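Local coordinates for hypothetical protein PH1952 (Pyrococcus horikoshii, PDB 1ZJJ), which probably acts as a magnesium-dependent phosphatase of the haloacid dehalogenase (HAD) superfamily, although its substrate is not known, at residues B[5-10]-B[208-213]; B[122-127]-B[168-173]; B[39-44]-B[151-156]. All coordinates share one frame; numbering follows the deposited sequence.

Contact 1 (B[5-10]-B[208-213]); sequences IFDMDG and VGDRLD. With MG (magnesium ion), chain D.
Asp7 and Asp210 reach one magnesium ion from the ends of two neighbouring parallel strands. Asp7 CB lies 3.5 Å from Val208 O and somewhat farther from Gly209 CA. Asp7 CG, anti to the backbone N (chi1 164°), faces the magnesium ion. There the two oxygens part: Asp7 OD2 binds magnesium at 2.2 Å, while Asp7 OD1 stays off it, accepts from water 1 and forms a salt bridge with Lys187. Asp210 answers with OD1, 2.3 Å from magnesium, its carboxylate plane turned 22° from that of Asp7; its OD2 accepts hydrogen bonds from water 3 and from Val233 N. Asp9 gives its backbone O, and waters 1, 3 and 4 bring the ligands to six. OD2 of Asp7 and OD1 of Asp210 are only 3.0 Å apart, a closeness of two acceptors that the shared cation probably offsets. Below the site the strands are tied by Val208 N to Ile5 O (2.8 Å) and Asp7 N to Val208 O (2.9 Å), and the side chains of Phe6 and Val208 lie side by side, Phe6 CD2 near Val208 CB. The site is consistent with the magnesium site of HAD enzymes, Asp7 and Asp9 fitting the DxD motif. Strands 2-6 and 204-209 are central in the parallel sheet, between strands 36-40 and 225-229, and helix 212-221 follows directly after Arg211 at its N-cap.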
loop_
_atom_site.group_PDB
_atom_site.type_symbol
_atom_site.label_atom_id
_atom_site.label_comp_id
_atom_site.label_asym_id
_atom_site.label_seq_id
_atom_site.Cartn_x
_atom_site.Cartn_y
_atom_site.Cartn_z
ATOM N N ILE B 5 -25.785 18.423 0.651
ATOM C CA ILE B 5 -25.161 17.118 0.834
ATOM C C ILE B 5 -24.240 17.190 2.059
ATOM O O ILE B 5 -23.385 18.077 2.145
ATOM C CB ILE B 5 -24.321 16.743 -0.410
ATOM C CG1 ILE B 5 -25.138 16.972 -1.687
ATOM C CG2 ILE B 5 -23.860 15.288 -0.312
ATOM C CD1 ILE B 5 -26.444 16.205 -1.746
ATOM N N PHE B 6 -24.416 16.268 3.006
ATOM C CA PHE B 6 -23.593 16.251 4.217
ATOM C C PHE B 6 -22.695 15.035 4.369
ATOM O O PHE B 6 -23.136 13.894 4.200
ATOM C CB PHE B 6 -24.439 16.268 5.497
ATOM C CG PHE B 6 -25.345 17.458 5.640
ATOM C CD1 PHE B 6 -26.584 17.478 5.016
ATOM C CD2 PHE B 6 -24.975 18.538 6.439
ATOM C CE1 PHE B 6 -27.451 18.551 5.192
ATOM C CE2 PHE B 6 -25.837 19.620 6.620
ATOM C CZ PHE B 6 -27.077 19.624 5.994
ATOM N N ASP B 7 -21.439 15.287 4.715
ATOM C CA ASP B 7 -20.519 14.201 5.012
ATOM C C ASP B 7 -21.038 13.814 6.394
ATOM O O ASP B 7 -21.772 14.592 7.006
ATOM C CB ASP B 7 -19.089 14.711 5.132
ATOM C CG ASP B 7 -18.178 13.708 5.801
ATOM O OD1 ASP B 7 -17.936 12.627 5.223
ATOM O OD2 ASP B 7 -17.721 14.004 6.916
ATOM N N MET B 8 -20.666 12.644 6.903
ATOM C CA MET B 8 -21.168 12.228 8.206
ATOM C C MET B 8 -20.235 12.403 9.412
ATOM O O MET B 8 -20.414 13.334 10.203
ATOM C CB MET B 8 -21.664 10.782 8.111
ATOM C CG MET B 8 -22.759 10.629 7.055
ATOM S SD MET B 8 -23.422 8.960 6.839
ATOM C CE MET B 8 -24.716 8.972 7.988
ATOM N N ASP B 9 -19.250 11.523 9.563
ATOM C CA ASP B 9 -18.339 11.607 10.706
ATOM C C ASP B 9 -17.608 12.952 10.759
ATOM O O ASP B 9 -16.977 13.359 9.792
ATOM C CB ASP B 9 -17.317 10.469 10.664
ATOM C CG ASP B 9 -16.620 10.272 11.996
ATOM O OD1 ASP B 9 -15.556 9.615 12.030
ATOM O OD2 ASP B 9 -17.149 10.767 13.016
ATOM N N GLY B 10 -17.694 13.637 11.895
ATOM C CA GLY B 10 -17.041 14.928 12.024
ATOM C C GLY B 10 -17.949 16.063 11.580
ATOM O O GLY B 10 -17.592 17.233 11.688
ATOM N N VAL B 208 -21.265 19.879 2.558
ATOM C CA VAL B 208 -20.833 20.221 3.905
ATOM C C VAL B 208 -19.949 19.100 4.448
ATOM O O VAL B 208 -20.398 17.956 4.588
ATOM C CB VAL B 208 -22.041 20.401 4.848
ATOM C CG1 VAL B 208 -21.558 20.739 6.239
ATOM C CG2 VAL B 208 -22.982 21.478 4.310
ATOM N N GLY B 209 -18.692 19.422 4.747
ATOM C CA GLY B 209 -17.777 18.408 5.254
ATOM C C GLY B 209 -16.731 18.932 6.214
ATOM O O GLY B 209 -16.664 20.135 6.479
ATOM N N ASP B 210 -15.910 18.026 6.744
ATOM C CA ASP B 210 -14.856 18.409 7.682
ATOM C C ASP B 210 -13.467 18.074 7.153
ATOM O O ASP B 210 -12.471 18.387 7.804
ATOM C CB ASP B 210 -15.051 17.712 9.029
ATOM C CG ASP B 210 -14.840 16.223 8.935
ATOM O OD1 ASP B 210 -15.528 15.612 8.100
ATOM O OD2 ASP B 210 -13.996 15.674 9.678
ATOM N N ARG B 211 -13.396 17.428 5.990
ATOM C CA ARG B 211 -12.106 17.078 5.392
ATOM C C ARG B 211 -11.853 17.866 4.108
ATOM O O ARG B 211 -12.675 17.875 3.195
ATOM C CB ARG B 211 -12.023 15.578 5.086
ATOM C CG ARG B 211 -11.834 14.685 6.313
ATOM C CD ARG B 211 -11.798 13.196 5.930
ATOM N NE ARG B 211 -11.875 12.339 7.109
ATOM C CZ ARG B 211 -10.821 11.847 7.759
ATOM N NH1 ARG B 211 -9.591 12.113 7.342
ATOM N NH2 ARG B 211 -10.998 11.098 8.840
ATOM N N LEU B 212 -10.700 18.515 4.043
ATOM C CA LEU B 212 -10.336 19.309 2.880
ATOM C C LEU B 212 -10.023 18.458 1.656
ATOM O O LEU B 212 -10.485 18.750 0.553
ATOM C CB LEU B 212 -9.137 20.200 3.225
ATOM C CG LEU B 212 -9.471 21.413 4.101
ATOM C CD1 LEU B 212 -8.250 21.856 4.896
ATOM C CD2 LEU B 212 -9.991 22.545 3.205
ATOM N N ASP B 213 -9.244 17.401 1.862
ATOM C CA ASP B 213 -8.838 16.500 0.787
ATOM C C ASP B 213 -9.951 15.696 0.119
ATOM O O ASP B 213 -9.786 15.251 -1.013
ATOM C CB ASP B 213 -7.770 15.543 1.308
ATOM C CG ASP B 213 -8.269 14.701 2.457
ATOM O OD1 ASP B 213 -8.903 13.660 2.200
ATOM O OD2 ASP B 213 -8.044 15.094 3.620
HETATM MG MG MG D . -15.845 13.396 7.795
HETATM O O HOH W 1 -16.062 11.384 7.483
HETATM O O HOH W 2 -13.456 11.155 10.673
HETATM O O HOH W 3 -13.981 13.112 8.842
HETATM O O HOH W 4 -14.918 13.567 5.864
#

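Contact 2 (B[122-127]-B[168-173])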
loop_
_atom_site.group_PDB
_atom_site.type_symbol
_atom_site.label_atom_id
_atom_site.label_comp_id
_atom_site.label_asym_id
_atom_site.label_seq_id
_atom_site.Cartn_x
_atom_site.Cartn_y
_atom_site.Cartn_z
ATOM N N VAL B 122 -12.426 -6.337 -9.727
ATOM C CA VAL B 122 -11.889 -6.397 -8.375
ATOM C C VAL B 122 -12.305 -5.102 -7.680
ATOM O O VAL B 122 -11.988 -4.010 -8.148
ATOM C CB VAL B 122 -10.355 -6.508 -8.365
ATOM C CG1 VAL B 122 -9.851 -6.478 -6.928
ATOM C CG2 VAL B 122 -9.922 -7.800 -9.047
ATOM N N VAL B 123 -13.044 -5.229 -6.582
ATOM C CA VAL B 123 -13.528 -4.072 -5.834
ATOM C C VAL B 123 -12.833 -4.028 -4.472
ATOM O O VAL B 123 -12.891 -4.988 -3.696
ATOM C CB VAL B 123 -15.061 -4.137 -5.655
ATOM C CG1 VAL B 123 -15.547 -2.948 -4.839
ATOM C CG2 VAL B 123 -15.746 -4.131 -7.019
ATOM N N VAL B 124 -12.179 -2.906 -4.188
ATOM C CA VAL B 124 -11.424 -2.751 -2.955
ATOM C C VAL B 124 -11.920 -1.609 -2.087
ATOM O O VAL B 124 -11.947 -0.461 -2.520
ATOM C CB VAL B 124 -9.932 -2.494 -3.270
ATOM C CG1 VAL B 124 -9.098 -2.505 -1.990
ATOM C CG2 VAL B 124 -9.427 -3.532 -4.262
ATOM N N GLY B 125 -12.310 -1.942 -0.861
ATOM C CA GLY B 125 -12.761 -0.947 0.090
ATOM C C GLY B 125 -11.987 -1.203 1.369
ATOM O O GLY B 125 -11.041 -1.999 1.373
ATOM N N LEU B 126 -12.367 -0.541 2.454
ATOM C CA LEU B 126 -11.686 -0.747 3.724
ATOM C C LEU B 126 -11.947 -2.174 4.220
ATOM O O LEU B 126 -13.090 -2.577 4.385
ATOM C CB LEU B 126 -12.183 0.255 4.772
ATOM C CG LEU B 126 -11.670 -0.003 6.193
ATOM C CD1 LEU B 126 -10.163 0.214 6.240
ATOM C CD2 LEU B 126 -12.377 0.922 7.181
ATOM N N ASP B 127 -10.881 -2.932 4.451
ATOM C CA ASP B 127 -11.010 -4.304 4.935
ATOM C C ASP B 127 -10.229 -4.462 6.234
ATOM O O ASP B 127 -9.010 -4.616 6.222
ATOM C CB ASP B 127 -10.481 -5.291 3.893
ATOM C CG ASP B 127 -10.660 -6.738 4.322
ATOM O OD1 ASP B 127 -11.142 -6.973 5.450
ATOM O OD2 ASP B 127 -10.315 -7.637 3.531
ATOM N N GLY B 168 -7.673 3.905 1.014
ATOM C CA GLY B 168 -6.636 4.408 0.129
ATOM C C GLY B 168 -5.300 3.725 0.352
ATOM O O GLY B 168 -4.493 3.582 -0.569
ATOM N N SER B 169 -5.080 3.305 1.592
ATOM C CA SER B 169 -3.858 2.623 2.002
ATOM C C SER B 169 -3.797 1.263 1.321
ATOM O O SER B 169 -2.755 0.854 0.810
ATOM C CB SER B 169 -3.863 2.433 3.530
ATOM O OG SER B 169 -2.862 1.526 3.949
ATOM N N ILE B 170 -4.928 0.567 1.328
ATOM C CA ILE B 170 -5.014 -0.755 0.720
ATOM C C ILE B 170 -4.948 -0.634 -0.797
ATOM O O ILE B 170 -4.242 -1.392 -1.468
ATOM C CB ILE B 170 -6.322 -1.455 1.142
ATOM C CG1 ILE B 170 -6.374 -1.529 2.667
ATOM C CG2 ILE B 170 -6.398 -2.857 0.531
ATOM C CD1 ILE B 170 -7.651 -2.116 3.237
ATOM N N ILE B 171 -5.678 0.340 -1.332
ATOM C CA ILE B 171 -5.702 0.577 -2.768
ATOM C C ILE B 171 -4.301 0.907 -3.265
ATOM O O ILE B 171 -3.901 0.475 -4.345
ATOM C CB ILE B 171 -6.672 1.736 -3.125
ATOM C CG1 ILE B 171 -8.117 1.279 -2.908
ATOM C CG2 ILE B 171 -6.461 2.186 -4.567
ATOM C CD1 ILE B 171 -9.121 2.409 -2.870
ATOM N N ALA B 172 -3.545 1.656 -2.468
ATOM C CA ALA B 172 -2.191 2.035 -2.851
ATOM C C ALA B 172 -1.307 0.809 -3.029
ATOM O O ALA B 172 -0.538 0.729 -3.987
ATOM C CB ALA B 172 -1.589 2.971 -1.804
ATOM N N ALA B 173 -1.413 -0.141 -2.105
ATOM C CA ALA B 173 -0.625 -1.367 -2.184
ATOM C C ALA B 173 -0.918 -2.111 -3.489
ATOM O O ALA B 173 -0.003 -2.582 -4.160
ATOM C CB ALA B 173 -0.929 -2.266 -0.996
#
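Ile170 of helix 167-178 lays its two branches along the end of strand 121-124 and the loop after it. The tight part is apolar. CG2 of Ile170 meets CG1 of Val124 at 3.7 Å, the two side chains meeting at a slant, and the longer branch runs on past the strand end. With Ile170 CG1 anti to the carbonyl carbon (chi1 -57°) and the chain extended beyond it (chi2 176°), Ile170 CD1 arrives at the loop backbone, 3.5 Å from Asp127 N and 3.9 Å from Gly125 O. One isoleucine thus bridges the last strand residue and the loop. Ile171 comes in beside it: its CG1 passes the same CG1 of Val124 at 4.0 Å, the side chains running in opposite directions, while its CD1 lies equally far from Val124 O. Here a helix packs on a face of the smaller parallel sheet, in which strand 121-124 lies between 86-89 and 147-150; this alpha/beta layer is consistent with the cap domain of HAD phosphatases. Phe148 of strand 147-150 touches both Val124 and Ile171 and continues that apolar face, and Leu130 adds to the cover on Ile170. Toward Leu126 the fit becomes looser. Its side chain starts away from the helix and instead packs on Thr44 and on Tyr132 of the second subunit. Of the Asp127 side chain it is CB that comes nearest, 4.3 Å from Ile170 CD1; the carboxylate turns to Lys134 in a salt bridge and to Asp129 N. On the helix, Ser169, Ala172 and Ala173 belong to the dimer interface: Ser169 OG is hydrogen-bonded to Ala173 O of the second subunit, and Ala173 packs on Ala173 of that subunit.

Contact 3 (B[39-44]-B[151-156]); sequences LTNNST and TNPDAT
Asn41 and Asp154 form the one direct hydrogen bond between the two segments: Asn41 ND2 gives to Asp154 OD2 at 2.8 Å. The bond is bent (141°) and uses the syn lone pair of Asp154 OD2, with the amide and carboxylate planes nearly perpendicular (89°). A second amide grips the same oxygen, as Asn152 ND2 donates to Asp154 OD2 at 2.9 Å from above the carboxylate plane. Asn41 OD1 accepts from the backbone N of Lys187. Water supplies the next link: water 5 donates to Asn152 OD1 (2.7 Å) and is also hydrogen-bonded to Ser43 OG. Thr151 OG1 also donates to Asn152 OD1, at 2.6 Å. Van der Waals contact fills in between, with Asn152 CB against Asn41 CG at 3.6 Å. With an alanine in place of Asn152, Thr151 OG1 and water 5 would probably lose this acceptor, and Asp154 OD2 one of its two amide donors. Within 39-44, Thr40 OG1 takes Asn42 N in an ST turn, and Asn42 OD1 takes Thr44 N in an Asx turn. Thr40, near the metal-binding Asp7, is in the position expected for the Ser/Thr of HAD motif II, and the loop after it probably lies at the active site.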
loop_
_atom_site.group_PDB
_atom_site.type_symbol
_atom_site.label_atom_id
_atom_site.label_comp_id
_atom_site.label_asym_id
_atom_site.label_seq_id
_atom_site.Cartn_x
_atom_site.Cartn_y
_atom_site.Cartn_z
ATOM N N LEU B 39 -23.516 11.741 2.598
ATOM C CA LEU B 39 -22.573 11.118 1.684
ATOM C C LEU B 39 -21.274 10.714 2.365
ATOM O O LEU B 39 -20.432 11.568 2.647
ATOM C CB LEU B 39 -22.280 12.103 0.538
ATOM C CG LEU B 39 -21.445 11.635 -0.662
ATOM C CD1 LEU B 39 -22.281 10.667 -1.480
ATOM C CD2 LEU B 39 -21.028 12.825 -1.528
ATOM N N THR B 40 -21.109 9.414 2.616
ATOM C CA THR B 40 -19.899 8.913 3.264
ATOM C C THR B 40 -19.024 8.040 2.356
ATOM O O THR B 40 -19.536 7.228 1.578
ATOM C CB THR B 40 -20.240 8.093 4.528
ATOM O OG1 THR B 40 -19.029 7.615 5.125
ATOM C CG2 THR B 40 -21.124 6.901 4.182
ATOM N N ASN B 41 -17.706 8.225 2.459
ATOM C CA ASN B 41 -16.724 7.462 1.705
ATOM C C ASN B 41 -16.538 6.069 2.300
ATOM O O ASN B 41 -15.914 5.193 1.715
ATOM C CB ASN B 41 -15.399 8.225 1.739
ATOM C CG ASN B 41 -15.235 9.004 0.461
ATOM O OD1 ASN B 41 -16.112 9.033 -0.399
ATOM N ND2 ASN B 41 -14.069 9.661 0.342
ATOM N N ASN B 42 -17.066 5.871 3.502
ATOM C CA ASN B 42 -16.904 4.593 4.188
ATOM C C ASN B 42 -17.762 3.526 3.511
ATOM O O ASN B 42 -18.941 3.747 3.251
ATOM C CB ASN B 42 -17.294 4.736 5.663
ATOM C CG ASN B 42 -16.696 3.648 6.534
ATOM O OD1 ASN B 42 -16.887 2.459 6.283
ATOM N ND2 ASN B 42 -15.963 4.055 7.568
ATOM N N SER B 43 -17.174 2.369 3.224
ATOM C CA SER B 43 -17.919 1.306 2.553
ATOM C C SER B 43 -18.139 0.049 3.392
ATOM O O SER B 43 -18.653 -0.955 2.884
ATOM C CB SER B 43 -17.211 0.914 1.255
ATOM O OG SER B 43 -15.970 0.285 1.527
ATOM N N THR B 44 -17.763 0.101 4.666
ATOM C CA THR B 44 -17.925 -1.066 5.544
ATOM C C THR B 44 -19.382 -1.302 5.995
ATOM O O THR B 44 -19.760 -2.388 6.421
ATOM C CB THR B 44 -17.021 -0.903 6.772
ATOM O OG1 THR B 44 -17.454 0.230 7.525
ATOM C CG2 THR B 44 -15.566 -0.690 6.347
ATOM N N THR B 151 -13.247 1.830 -3.599
ATOM C CA THR B 151 -14.415 2.550 -3.104
ATOM C C THR B 151 -14.141 4.009 -2.760
ATOM O O THR B 151 -14.960 4.874 -3.050
ATOM C CB THR B 151 -15.046 1.862 -1.861
ATOM O OG1 THR B 151 -14.094 1.815 -0.793
ATOM C CG2 THR B 151 -15.502 0.451 -2.209
ATOM N N ASN B 152 -12.995 4.282 -2.149
ATOM C CA ASN B 152 -12.653 5.647 -1.765
ATOM C C ASN B 152 -11.149 5.799 -1.586
ATOM O O ASN B 152 -10.444 4.827 -1.329
ATOM C CB ASN B 152 -13.390 6.033 -0.482
ATOM C CG ASN B 152 -13.137 5.069 0.643
ATOM O OD1 ASN B 152 -13.519 3.904 0.570
ATOM N ND2 ASN B 152 -12.486 5.546 1.695
ATOM N N PRO B 153 -10.640 7.034 -1.715
ATOM C CA PRO B 153 -9.218 7.367 -1.593
ATOM C C PRO B 153 -8.640 7.616 -0.202
ATOM O O PRO B 153 -7.426 7.638 -0.051
ATOM C CB PRO B 153 -9.100 8.602 -2.472
ATOM C CG PRO B 153 -10.378 9.320 -2.138
ATOM C CD PRO B 153 -11.407 8.205 -2.181
ATOM N N ASP B 154 -9.493 7.796 0.802
ATOM C CA ASP B 154 -9.021 8.091 2.153
ATOM C C ASP B 154 -7.811 7.288 2.615
ATOM O O ASP B 154 -7.865 6.068 2.762
ATOM C CB ASP B 154 -10.158 7.911 3.154
ATOM C CG ASP B 154 -11.380 8.737 2.800
ATOM O OD1 ASP B 154 -11.662 9.732 3.503
ATOM O OD2 ASP B 154 -12.055 8.389 1.814
ATOM N N ALA B 155 -6.715 7.999 2.853
ATOM C CA ALA B 155 -5.488 7.376 3.315
ATOM C C ALA B 155 -5.685 6.786 4.706
ATOM O O ALA B 155 -5.073 5.775 5.044
ATOM C CB ALA B 155 -4.372 8.411 3.360
ATOM N N THR B 156 -6.537 7.435 5.507
ATOM C CA THR B 156 -6.790 7.022 6.888
ATOM C C THR B 156 -8.196 7.348 7.380
ATOM O O THR B 156 -8.944 8.075 6.713
ATOM C CB THR B 156 -5.819 7.735 7.855
ATOM O OG1 THR B 156 -6.116 9.136 7.866
ATOM C CG2 THR B 156 -4.368 7.550 7.423
HETATM O O HOH W 5 -13.829 2.110 2.629
#

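Overall arrangement
Contact 3 stands between the other two. It touches contact 1 through the shared parallel sheet, where Leu39 N probably bonds to Phe6 O at 2.7 Å, and contact 2 through two further probable backbone bonds, Thr151 N to Val124 O and Gly168 N to Asp154 O, both 2.8 Å. Contacts 1 and 2 do not meet: their centres are about 21 Å apart, on opposite sides of the chain's centre. Magnesium belongs to contact 1; the side chain of Asp154 is about 7 Å from it, that of Leu126 in contact 2 about 13 Å. The loops of contact 3 thus join the metal-bearing sheet to the smaller sheet, whose helix 167-178 meets the second subunit.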